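Local coordinates for histone-lysine N-methyltransferase, H3 lysine-9 specific SUVH4 (Arabidopsis thaliana, PDB 4QEO), which methylates histone H3 on its ninth residue, a lysine, as a mark of transcriptional repression, and binds methylated DNA, at residues 258-263 and 359-364; 240-245 and 264-269; 115-120 and 139-144. All coordinates share one frame; numbering follows the deposited sequence.

Contact 1: residues 258-263 and 359-364; sequences NRVDDS and VFRSAK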
loop_
_atom_site.group_PDB
_atom_site.type_symbol
_atom_site.label_atom_id
_atom_site.label_comp_id
_atom_site.label_asym_id
_atom_site.label_seq_id
_atom_site.Cartn_x
_atom_site.Cartn_y
_atom_site.Cartn_z
ATOM N N ASN A 258 21.446 -7.523 11.272
ATOM C CA ASN A 258 22.465 -6.734 10.632
ATOM C C ASN A 258 23.135 -7.650 9.646
ATOM O O ASN A 258 23.714 -8.644 10.007
ATOM C CB ASN A 258 23.475 -6.235 11.633
ATOM C CG ASN A 258 24.402 -5.199 11.059
ATOM O OD1 ASN A 258 24.722 -5.220 9.887
ATOM N ND2 ASN A 258 24.843 -4.290 11.893
ATOM N N ARG A 259 22.971 -7.338 8.378
ATOM C CA ARG A 259 23.614 -8.065 7.331
ATOM C C ARG A 259 24.689 -7.171 6.820
ATOM O O ARG A 259 25.534 -7.597 6.094
ATOM C CB ARG A 259 22.627 -8.308 6.209
ATOM C CG ARG A 259 22.816 -9.595 5.451
ATOM C CD ARG A 259 21.980 -10.682 6.063
ATOM N NE ARG A 259 21.060 -11.257 5.095
ATOM C CZ ARG A 259 21.401 -12.124 4.147
ATOM N NH1 ARG A 259 20.486 -12.601 3.325
ATOM N NH2 ARG A 259 22.652 -12.522 4.025
ATOM N N VAL A 260 24.595 -5.893 7.137
ATOM C CA VAL A 260 25.595 -4.935 6.727
ATOM C C VAL A 260 26.947 -5.075 7.427
ATOM O O VAL A 260 27.990 -5.101 6.789
ATOM C CB VAL A 260 25.046 -3.509 6.862
ATOM C CG1 VAL A 260 26.097 -2.549 7.368
ATOM C CG2 VAL A 260 24.457 -3.036 5.554
ATOM N N ASP A 261 26.922 -5.241 8.735
ATOM C CA ASP A 261 28.155 -5.332 9.508
ATOM C C ASP A 261 28.321 -6.632 10.261
ATOM O O ASP A 261 27.414 -7.078 10.920
ATOM C CB ASP A 261 28.232 -4.225 10.564
ATOM C CG ASP A 261 27.695 -2.924 10.084
ATOM O OD1 ASP A 261 27.156 -2.145 10.905
ATOM O OD2 ASP A 261 27.826 -2.699 8.870
ATOM N N ASP A 262 29.497 -7.226 10.183
ATOM C CA ASP A 262 29.979 -8.064 11.250
ATOM C C ASP A 262 30.304 -6.953 12.188
ATOM O O ASP A 262 30.487 -5.842 11.729
ATOM C CB ASP A 262 31.245 -8.779 10.860
ATOM C CG ASP A 262 32.223 -7.871 10.203
ATOM O OD1 ASP A 262 32.916 -8.346 9.298
ATOM O OD2 ASP A 262 32.292 -6.692 10.588
ATOM N N SER A 263 30.394 -7.204 13.486
ATOM C CA SER A 263 30.389 -6.083 14.408
ATOM C C SER A 263 28.950 -5.776 14.827
ATOM O O SER A 263 28.526 -4.617 14.911
ATOM C CB SER A 263 31.054 -4.870 13.735
ATOM O OG SER A 263 30.125 -4.023 13.087
ATOM N N VAL A 359 13.317 -5.322 12.040
ATOM C CA VAL A 359 14.252 -4.208 12.035
ATOM C C VAL A 359 15.528 -4.711 11.386
ATOM O O VAL A 359 15.979 -5.813 11.679
ATOM C CB VAL A 359 14.534 -3.693 13.461
ATOM C CG1 VAL A 359 15.689 -2.699 13.458
ATOM C CG2 VAL A 359 13.283 -3.054 14.037
ATOM N N PHE A 360 16.089 -3.929 10.473
ATOM C CA PHE A 360 17.320 -4.328 9.801
ATOM C C PHE A 360 18.296 -3.172 9.647
ATOM O O PHE A 360 17.891 -2.018 9.541
ATOM C CB PHE A 360 17.019 -4.955 8.439
ATOM C CG PHE A 360 16.438 -3.996 7.435
ATOM C CD1 PHE A 360 15.093 -3.656 7.474
ATOM C CD2 PHE A 360 17.229 -3.460 6.428
ATOM C CE1 PHE A 360 14.553 -2.785 6.535
ATOM C CE2 PHE A 360 16.696 -2.589 5.490
ATOM C CZ PHE A 360 15.356 -2.255 5.544
ATOM N N ARG A 361 19.586 -3.492 9.642
ATOM C CA ARG A 361 20.618 -2.496 9.413
ATOM C C ARG A 361 20.628 -2.132 7.940
ATOM O O ARG A 361 20.763 -2.998 7.073
ATOM C CB ARG A 361 21.992 -3.019 9.843
ATOM C CG ARG A 361 23.086 -1.953 9.918
ATOM C CD ARG A 361 22.976 -1.107 11.191
ATOM N NE ARG A 361 23.783 0.113 11.110
ATOM C CZ ARG A 361 23.751 1.100 12.003
ATOM N NH1 ARG A 361 22.951 1.027 13.059
ATOM N NH2 ARG A 361 24.519 2.171 11.839
ATOM N N SER A 362 20.453 -0.844 7.666
ATOM C CA SER A 362 20.546 -0.316 6.317
ATOM C C SER A 362 21.987 0.048 6.007
ATOM O O SER A 362 22.839 0.074 6.901
ATOM C CB SER A 362 19.689 0.938 6.173
ATOM O OG SER A 362 20.319 2.044 6.795
ATOM N N ALA A 363 22.246 0.365 4.744
ATOM C CA ALA A 363 23.591 0.723 4.314
ATOM C C ALA A 363 24.114 2.017 4.952
ATOM O O ALA A 363 25.252 2.053 5.419
ATOM C CB ALA A 363 23.669 0.778 2.801
ATOM N N LYS A 364 23.299 3.066 5.011
ATOM C CA LYS A 364 23.760 4.293 5.653
ATOM C C LYS A 364 22.627 5.121 6.282
ATOM O O LYS A 364 22.731 6.340 6.406
ATOM C CB LYS A 364 24.537 5.113 4.643
ATOM C CG LYS A 364 23.728 5.288 3.416
ATOM C CD LYS A 364 24.499 4.679 2.210
ATOM C CE LYS A 364 25.457 5.713 1.652
ATOM N NZ LYS A 364 25.752 5.495 0.256
#
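Asn258 and Arg361 make a side-by-side packing contact where the loop after strand 256-257 leaves the sheet next to the end of strand 357-361. The two strands run parallel, and Arg361 is tied through its backbone to Thr257, which brings the side chain of the very next residue, Asn258, alongside the arginine. The two side chains point the same way, each with CG anti to its backbone nitrogen (chi1 -169° in Asn258). The flat amide of Asn258 rests along the aliphatic part of the arginine: CG of Asn258 is 3.5 Å from CB of Arg361, and ND2 of Asn258 lies 3.5 Å from CG of Arg361. The amide and guanidinium planes are only 19° apart.

Asparagine suits its place because its polar ends turn back to its own loop. OD1 of Asn258 accepts from N of Asp261, three residues on, though the modelled length is doubtfully short, and ND2 of Asn258 gives a weak bond of 3.3 Å to OD1 of Asp261. These bonds fit an Asx motif that curls the loop, with Val260 turned toward the other segment. CB of Val260 approaches CG of Arg361 at 3.9 Å, while CG2 of Val260 touches O of Ser362 at 3.8 Å. Asp261 adds charge only: its OD1 stands 4.1 Å from NE of Arg361, well out of the guanidinium plane, which probably gives a modest attraction.

Arg361 also makes a cation-pi contact with Trp367 and comes near the bound S-adenosyl-L-homocysteine. OG of Ser362 is bonded to Lys365 and Gly366. The Asx motif thus packs on the end of strand 357-361, just before the turn to Lys365, Gly366 and Trp367, which by similarity bind S-adenosyl-L-methionine, at the cofactor site of a SET domain.

Contact 2: residues 240-245 and 264-269; sequences LVCEDI and PVSPTS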
loop_
_atom_site.group_PDB
_atom_site.type_symbol
_atom_site.label_atom_id
_atom_site.label_comp_id
_atom_site.label_asym_id
_atom_site.label_seq_id
_atom_site.Cartn_x
_atom_site.Cartn_y
_atom_site.Cartn_z
ATOM N N LEU A 240 20.831 -12.420 11.980
ATOM C CA LEU A 240 20.033 -12.207 13.183
ATOM C C LEU A 240 20.894 -11.688 14.323
ATOM O O LEU A 240 21.956 -12.234 14.614
ATOM C CB LEU A 240 19.357 -13.516 13.596
ATOM C CG LEU A 240 18.069 -13.467 14.417
ATOM C CD1 LEU A 240 18.362 -13.697 15.889
ATOM C CD2 LEU A 240 17.326 -12.148 14.199
ATOM N N VAL A 241 20.429 -10.626 14.964
ATOM C CA VAL A 241 21.174 -10.003 16.040
ATOM C C VAL A 241 20.351 -10.063 17.323
ATOM O O VAL A 241 20.887 -10.160 18.428
ATOM C CB VAL A 241 21.533 -8.552 15.674
ATOM C CG1 VAL A 241 22.060 -7.816 16.873
ATOM C CG2 VAL A 241 22.564 -8.534 14.557
ATOM N N CYS A 242 19.037 -10.036 17.160
ATOM C CA CYS A 242 18.119 -10.071 18.285
ATOM C C CYS A 242 16.869 -10.830 17.867
ATOM O O CYS A 242 16.244 -10.493 16.867
ATOM C CB CYS A 242 17.762 -8.644 18.716
ATOM S SG CYS A 242 16.607 -8.518 20.099
ATOM N N GLU A 243 16.511 -11.856 18.631
ATOM C CA GLU A 243 15.359 -12.695 18.320
ATOM C C GLU A 243 14.037 -11.902 18.359
ATOM O O GLU A 243 13.045 -12.307 17.748
ATOM C CB GLU A 243 15.312 -13.891 19.284
ATOM C CG GLU A 243 14.631 -15.141 18.734
ATOM C CD GLU A 243 15.598 -16.299 18.500
ATOM O OE1 GLU A 243 16.742 -16.247 19.005
ATOM O OE2 GLU A 243 15.208 -17.264 17.807
ATOM N N ASP A 244 14.043 -10.763 19.057
ATOM C CA ASP A 244 12.841 -9.944 19.250
ATOM C C ASP A 244 13.174 -8.661 20.006
ATOM O O ASP A 244 13.394 -8.702 21.211
ATOM C CB ASP A 244 11.794 -10.728 20.042
ATOM C CG ASP A 244 10.540 -9.913 20.337
ATOM O OD1 ASP A 244 10.366 -8.815 19.769
ATOM O OD2 ASP A 244 9.709 -10.389 21.137
ATOM N N ILE A 245 13.186 -7.522 19.322
ATOM C CA ILE A 245 13.541 -6.266 19.988
ATOM C C ILE A 245 12.539 -5.874 21.075
ATOM O O ILE A 245 12.895 -5.188 22.039
ATOM C CB ILE A 245 13.703 -5.094 19.002
ATOM C CG1 ILE A 245 12.388 -4.815 18.276
ATOM C CG2 ILE A 245 14.811 -5.389 18.008
ATOM C CD1 ILE A 245 12.341 -3.465 17.592
ATOM N N PRO A 264 28.212 -6.864 15.027
ATOM C CA PRO A 264 26.756 -6.898 15.154
ATOM C C PRO A 264 26.138 -6.634 16.529
ATOM O O PRO A 264 25.594 -7.542 17.147
ATOM C CB PRO A 264 26.432 -8.321 14.736
ATOM C CG PRO A 264 27.606 -9.099 15.198
ATOM C CD PRO A 264 28.800 -8.209 15.060
ATOM N N VAL A 265 26.172 -5.392 16.979
ATOM C CA VAL A 265 25.434 -4.999 18.163
ATOM C C VAL A 265 23.974 -4.934 17.768
ATOM O O VAL A 265 23.662 -4.913 16.589
ATOM C CB VAL A 265 25.913 -3.663 18.720
ATOM C CG1 VAL A 265 27.327 -3.388 18.253
ATOM C CG2 VAL A 265 24.985 -2.550 18.317
ATOM N N SER A 266 23.087 -4.973 18.750
ATOM C CA SER A 266 21.672 -4.979 18.489
ATOM C C SER A 266 21.116 -3.614 18.829
ATOM O O SER A 266 21.657 -2.926 19.651
ATOM C CB SER A 266 21.011 -6.064 19.304
ATOM O OG SER A 266 19.699 -5.716 19.600
ATOM N N PRO A 267 20.056 -3.221 18.149
ATOM C CA PRO A 267 19.452 -1.893 18.261
ATOM C C PRO A 267 18.930 -1.611 19.669
ATOM O O PRO A 267 18.757 -0.445 20.032
ATOM C CB PRO A 267 18.289 -1.957 17.267
ATOM C CG PRO A 267 18.021 -3.413 17.074
ATOM C CD PRO A 267 19.360 -4.053 17.152
ATOM N N THR A 268 18.697 -2.668 20.445
ATOM C CA THR A 268 18.156 -2.541 21.797
ATOM C C THR A 268 19.161 -1.982 22.805
ATOM O O THR A 268 18.771 -1.430 23.824
ATOM C CB THR A 268 17.633 -3.895 22.323
ATOM O OG1 THR A 268 18.626 -4.903 22.098
ATOM C CG2 THR A 268 16.332 -4.292 21.613
ATOM N N SER A 269 20.451 -2.131 22.524
ATOM C CA SER A 269 21.492 -1.635 23.425
ATOM C C SER A 269 21.343 -0.139 23.704
ATOM O O SER A 269 21.339 0.670 22.783
ATOM C CB SER A 269 22.884 -1.915 22.853
ATOM O OG SER A 269 23.023 -3.273 22.468
#
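Pro264 begins the contact by setting its CB 3.9 Å from CG2 of Val241, the proline and valine side chains crossing at about a right angle. Its rigid apolar ring gives the exposed loop a hydrophobic surface to set against the valine. At Val265 it is the backbone that counts: the side chain turns away, and the carbonyl oxygen of Val265 lies 3.3 Å from CG1 of Val241. That oxygen is buried here and has no polar partner in the model, which probably costs some stability.

Ser266 comes next, opposite the classic beta bulge in which Val241 and Cys242 both face Ala256 of the neighbouring antiparallel strand 256-257. The bulge lets two consecutive residues of this edge strand turn their side chains to the same loop, so that CB of Cys242 meets OG of Ser266 at 3.6 Å. Cys242 keeps its sulphur for its own segment, where SG accepts from N of Asp244. With OG roughly anti to the backbone nitrogen (chi1 151°), the Ser266 hydroxyl reaches OG1 of Thr268, 2.8 Å away from OG in a hydrogen bond either group could donate.

Ser266 also starts a type I turn that ends at Ser269, whose N and OG both reach O of Ser266 from the same face of its plane. Pro267 takes the second position of that turn, for which its fixed phi is well suited, and its CG lies 3.9 Å from CG2 of Ile245; Ala256 and Phe458 also border this buried ring. Thr268 is amphipathic in use: while OG1 faces Ser266, CG2 of Thr268 lies 3.8 Å from CB of Ile245 and 3.6 Å from the backbone O of Ile245.

Contact 3: residues 115-120 and 139-144; sequences QYEDDL and NKRQIK. With nucleotides of chain B.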
loop_
_atom_site.group_PDB
_atom_site.type_symbol
_atom_site.label_atom_id
_atom_site.label_comp_id
_atom_site.label_asym_id
_atom_site.label_seq_id
_atom_site.Cartn_x
_atom_site.Cartn_y
_atom_site.Cartn_z
ATOM N N GLN A 115 -7.114 -19.305 -15.194
ATOM C CA GLN A 115 -8.531 -19.653 -15.294
ATOM C C GLN A 115 -8.875 -20.474 -16.538
ATOM O O GLN A 115 -9.932 -21.100 -16.606
ATOM C CB GLN A 115 -9.351 -18.375 -15.272
ATOM C CG GLN A 115 -8.986 -17.500 -14.095
ATOM C CD GLN A 115 -9.494 -18.103 -12.817
ATOM O OE1 GLN A 115 -10.661 -18.452 -12.728
ATOM N NE2 GLN A 115 -8.621 -18.269 -11.837
ATOM N N TYR A 116 -7.998 -20.460 -17.533
ATOM C CA TYR A 116 -8.251 -21.226 -18.761
ATOM C C TYR A 116 -7.402 -22.487 -18.741
ATOM O O TYR A 116 -6.193 -22.415 -18.590
ATOM C CB TYR A 116 -7.910 -20.377 -19.992
ATOM C CG TYR A 116 -9.033 -19.462 -20.468
ATOM C CD1 TYR A 116 -9.546 -18.435 -19.642
ATOM C CD2 TYR A 116 -9.577 -19.616 -21.736
ATOM C CE1 TYR A 116 -10.570 -17.596 -20.086
ATOM C CE2 TYR A 116 -10.596 -18.782 -22.191
ATOM C CZ TYR A 116 -11.080 -17.773 -21.369
ATOM O OH TYR A 116 -12.086 -16.967 -21.847
ATOM N N GLU A 117 -8.040 -23.641 -18.898
ATOM C CA GLU A 117 -7.364 -24.924 -18.761
ATOM C C GLU A 117 -6.230 -25.103 -19.792
ATOM O O GLU A 117 -5.285 -25.851 -19.555
ATOM C CB GLU A 117 -8.391 -26.059 -18.849
ATOM C CG GLU A 117 -9.197 -26.016 -20.153
ATOM C CD GLU A 117 -10.496 -26.794 -20.109
ATOM O OE1 GLU A 117 -10.755 -27.489 -19.098
ATOM O OE2 GLU A 117 -11.256 -26.728 -21.102
ATOM N N ASP A 118 -6.295 -24.392 -20.918
ATOM C CA ASP A 118 -5.243 -24.519 -21.925
ATOM C C ASP A 118 -4.048 -23.558 -21.750
ATOM O O ASP A 118 -3.092 -23.640 -22.509
ATOM C CB ASP A 118 -5.830 -24.403 -23.344
ATOM C CG ASP A 118 -6.922 -25.438 -23.606
ATOM O OD1 ASP A 118 -6.567 -26.612 -23.805
ATOM O OD2 ASP A 118 -8.128 -25.088 -23.594
ATOM N N ASP A 119 -4.094 -22.655 -20.771
ATOM C CA ASP A 119 -2.948 -21.762 -20.510
ATOM C C ASP A 119 -1.740 -22.590 -20.052
ATOM O O ASP A 119 -1.894 -23.506 -19.256
ATOM C CB ASP A 119 -3.262 -20.722 -19.411
ATOM C CG ASP A 119 -4.242 -19.640 -19.858
ATOM O OD1 ASP A 119 -4.503 -19.513 -21.081
ATOM O OD2 ASP A 119 -4.742 -18.902 -18.968
ATOM N N LEU A 120 -0.547 -22.255 -20.542
ATOM C CA LEU A 120 0.691 -22.894 -20.092
ATOM C C LEU A 120 1.717 -21.815 -19.760
ATOM O O LEU A 120 2.148 -21.097 -20.644
ATOM C CB LEU A 120 1.261 -23.832 -21.173
ATOM C CG LEU A 120 2.583 -24.492 -20.746
ATOM C CD1 LEU A 120 2.295 -25.364 -19.528
ATOM C CD2 LEU A 120 3.231 -25.312 -21.879
ATOM N N ASN A 139 -17.163 -25.556 -13.449
ATOM C CA ASN A 139 -15.887 -26.224 -13.699
ATOM C C ASN A 139 -14.834 -25.309 -14.319
ATOM O O ASN A 139 -13.645 -25.627 -14.301
ATOM C CB ASN A 139 -16.071 -27.503 -14.541
ATOM C CG ASN A 139 -16.867 -27.272 -15.832
ATOM O OD1 ASN A 139 -16.734 -26.242 -16.505
ATOM N ND2 ASN A 139 -17.695 -28.253 -16.184
ATOM N N LYS A 140 -15.292 -24.174 -14.853
ATOM C CA LYS A 140 -14.442 -23.200 -15.539
ATOM C C LYS A 140 -13.730 -23.770 -16.756
ATOM O O LYS A 140 -12.617 -23.363 -17.079
ATOM C CB LYS A 140 -13.427 -22.572 -14.583
ATOM C CG LYS A 140 -14.053 -21.709 -13.493
ATOM C CD LYS A 140 -12.961 -21.075 -12.655
ATOM C CE LYS A 140 -13.512 -20.281 -11.482
ATOM N NZ LYS A 140 -12.385 -19.668 -10.711
ATOM N N ARG A 141 -14.383 -24.695 -17.446
ATOM C CA ARG A 141 -13.798 -25.297 -18.646
ATOM C C ARG A 141 -14.348 -24.679 -19.917
ATOM O O ARG A 141 -15.313 -23.906 -19.879
ATOM C CB ARG A 141 -14.081 -26.789 -18.647
ATOM C CG ARG A 141 -13.656 -27.428 -17.366
ATOM C CD ARG A 141 -13.605 -28.908 -17.521
ATOM N NE ARG A 141 -12.844 -29.521 -16.445
ATOM C CZ ARG A 141 -12.504 -30.803 -16.422
ATOM N NH1 ARG A 141 -11.811 -31.288 -15.400
ATOM N NH2 ARG A 141 -12.860 -31.595 -17.427
ATOM N N GLN A 142 -13.725 -25.019 -21.041
ATOM C CA GLN A 142 -14.236 -24.623 -22.351
ATOM C C GLN A 142 -15.544 -25.349 -22.609
ATOM O O GLN A 142 -15.645 -26.541 -22.352
ATOM C CB GLN A 142 -13.220 -24.959 -23.453
ATOM C CG GLN A 142 -11.878 -24.189 -23.301
ATOM C CD GLN A 142 -12.102 -22.710 -22.982
ATOM O OE1 GLN A 142 -11.860 -22.259 -21.854
ATOM N NE2 GLN A 142 -12.578 -21.959 -23.962
ATOM N N ILE A 143 -16.540 -24.640 -23.133
ATOM C CA ILE A 143 -17.842 -25.255 -23.385
ATOM C C ILE A 143 -18.352 -25.002 -24.795
ATOM O O ILE A 143 -19.421 -25.476 -25.158
ATOM C CB ILE A 143 -18.894 -24.730 -22.394
ATOM C CG1 ILE A 143 -18.885 -23.206 -22.403
ATOM C CG2 ILE A 143 -18.597 -25.231 -20.994
ATOM C CD1 ILE A 143 -19.904 -22.616 -21.436
ATOM N N LYS A 144 -17.609 -24.229 -25.581
ATOM C CA LYS A 144 -17.832 -24.185 -27.023
ATOM C C LYS A 144 -16.587 -23.682 -27.717
ATOM O O LYS A 144 -15.608 -23.337 -27.053
ATOM C CB LYS A 144 -19.033 -23.305 -27.403
ATOM C CG LYS A 144 -18.941 -21.883 -26.946
ATOM C CD LYS A 144 -20.125 -21.117 -27.486
ATOM C CE LYS A 144 -20.552 -20.041 -26.535
ATOM N NZ LYS A 144 -21.978 -19.687 -26.759
ATOM N N1 5CM B 7 -8.012 -15.485 -18.078
ATOM C C2 5CM B 7 -6.973 -16.419 -17.975
ATOM N N3 5CM B 7 -6.373 -16.935 -19.048
ATOM C C4 5CM B 7 -6.735 -16.588 -20.254
ATOM C C5 5CM B 7 -7.819 -15.621 -20.385
ATOM C C5A 5CM B 7 -8.260 -15.220 -21.742
ATOM C C6 5CM B 7 -8.428 -15.123 -19.264
ATOM O O2 5CM B 7 -6.566 -16.768 -16.907
ATOM N N4 5CM B 7 -6.170 -17.077 -21.322
ATOM C "C1'" 5CM B 7 -8.676 -15.027 -16.879
ATOM C "C2'" 5CM B 7 -8.982 -13.556 -16.655
ATOM C "C3'" 5CM B 7 -10.188 -13.654 -15.753
ATOM C "C4'" 5CM B 7 -10.954 -14.800 -16.382
ATOM O "O4'" 5CM B 7 -9.950 -15.637 -16.903
ATOM O "O3'" 5CM B 7 -9.832 -14.061 -14.442
ATOM C "C5'" 5CM B 7 -12.010 -14.413 -17.422
ATOM O "O5'" 5CM B 7 -11.576 -13.617 -18.493
ATOM P P 5CM B 7 -12.242 -13.641 -19.903
ATOM O OP1 5CM B 7 -11.364 -12.970 -20.800
ATOM O OP2 5CM B 7 -12.716 -14.946 -20.190
HETATM O O HOH W 1 -10.948 -23.335 -19.543
HETATM O O HOH W 2 -8.705 -23.182 -22.006
#
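Tyr116 meets the methylated base of 5CM7 of chain B with one ring face and the amide of Gln142 through its CD2 side. C5 of the base lies over that face, 3.4 Å from CD1 of Tyr116, and OH of Tyr116 donates to phosphate oxygen OP2 of 5CM7 at 2.7 Å. The edge of the base is read by the same loop: N of Gln115 donates to O2 of 5CM7 at 3.1 Å, and N4 of 5CM7 donates to OD1 of Asp119 at 3.0 Å. An aromatic residue with a hydroxyl fits here because it serves base and phosphate together; an alanine here would probably leave that face of the base bare, OP2 without the hydrogen bond from the tyrosine, and Gln142 beside a gap.

Further out, OE1 of Gln142 is 3.5 Å from CD2 of Tyr116, the amide and ring planes being 29° apart, while His134 stacks on the ring and NE2 of Gln142 is hydrogen-bonded to O of Gly132. A water accepts from N of Glu117 and lies in bonding distance of OE1 of Gln142 and O of Lys140, joining the two loops.

The 139-144 loop is fixed in turn by charged and polar ends. Glu117, with CG between its backbone N and carbonyl carbon (chi1 57°), extends so that N of Gln142 donates to OE2 of Glu117 at 3.0 Å, from above the carboxylate plane; Ser200 also bonds OE2. OE1 of Glu117 makes a long salt bridge to NE of Arg141, a matter of charge alone, since no N-H points at it. The extended Lys140 sends NZ to OE1 of Gln115, 2.9 Å away and on a lone pair. Such a cradle of loops round a methylcytosine is characteristic of the base-flipping pocket of SRA domains.

In the fold
Contact 3 comes first along the chain and closes before the others open, within the SRA domain that holds the methylated DNA. Contacts 1 and 2 have their centres about 49 Å and 51 Å, respectively, from the centre of contact 3, beside the SET domain and its bound S-adenosyl-L-homocysteine. These two are neighbours, their centres 11 Å apart, and their segments alternate in sequence: the loop that follows strand 256-257 supplies 258-263 to contact 1 and 264-269 to contact 2. Both reach the four-stranded sheet made of 240-242, 256-257, 357-361 and 367-371, and they touch where Val359 meets Ile245. Reading of DNA methylation and the surroundings of the cofactor are thus well-separated parts of one chain, consistent with DNA-directed histone methylation.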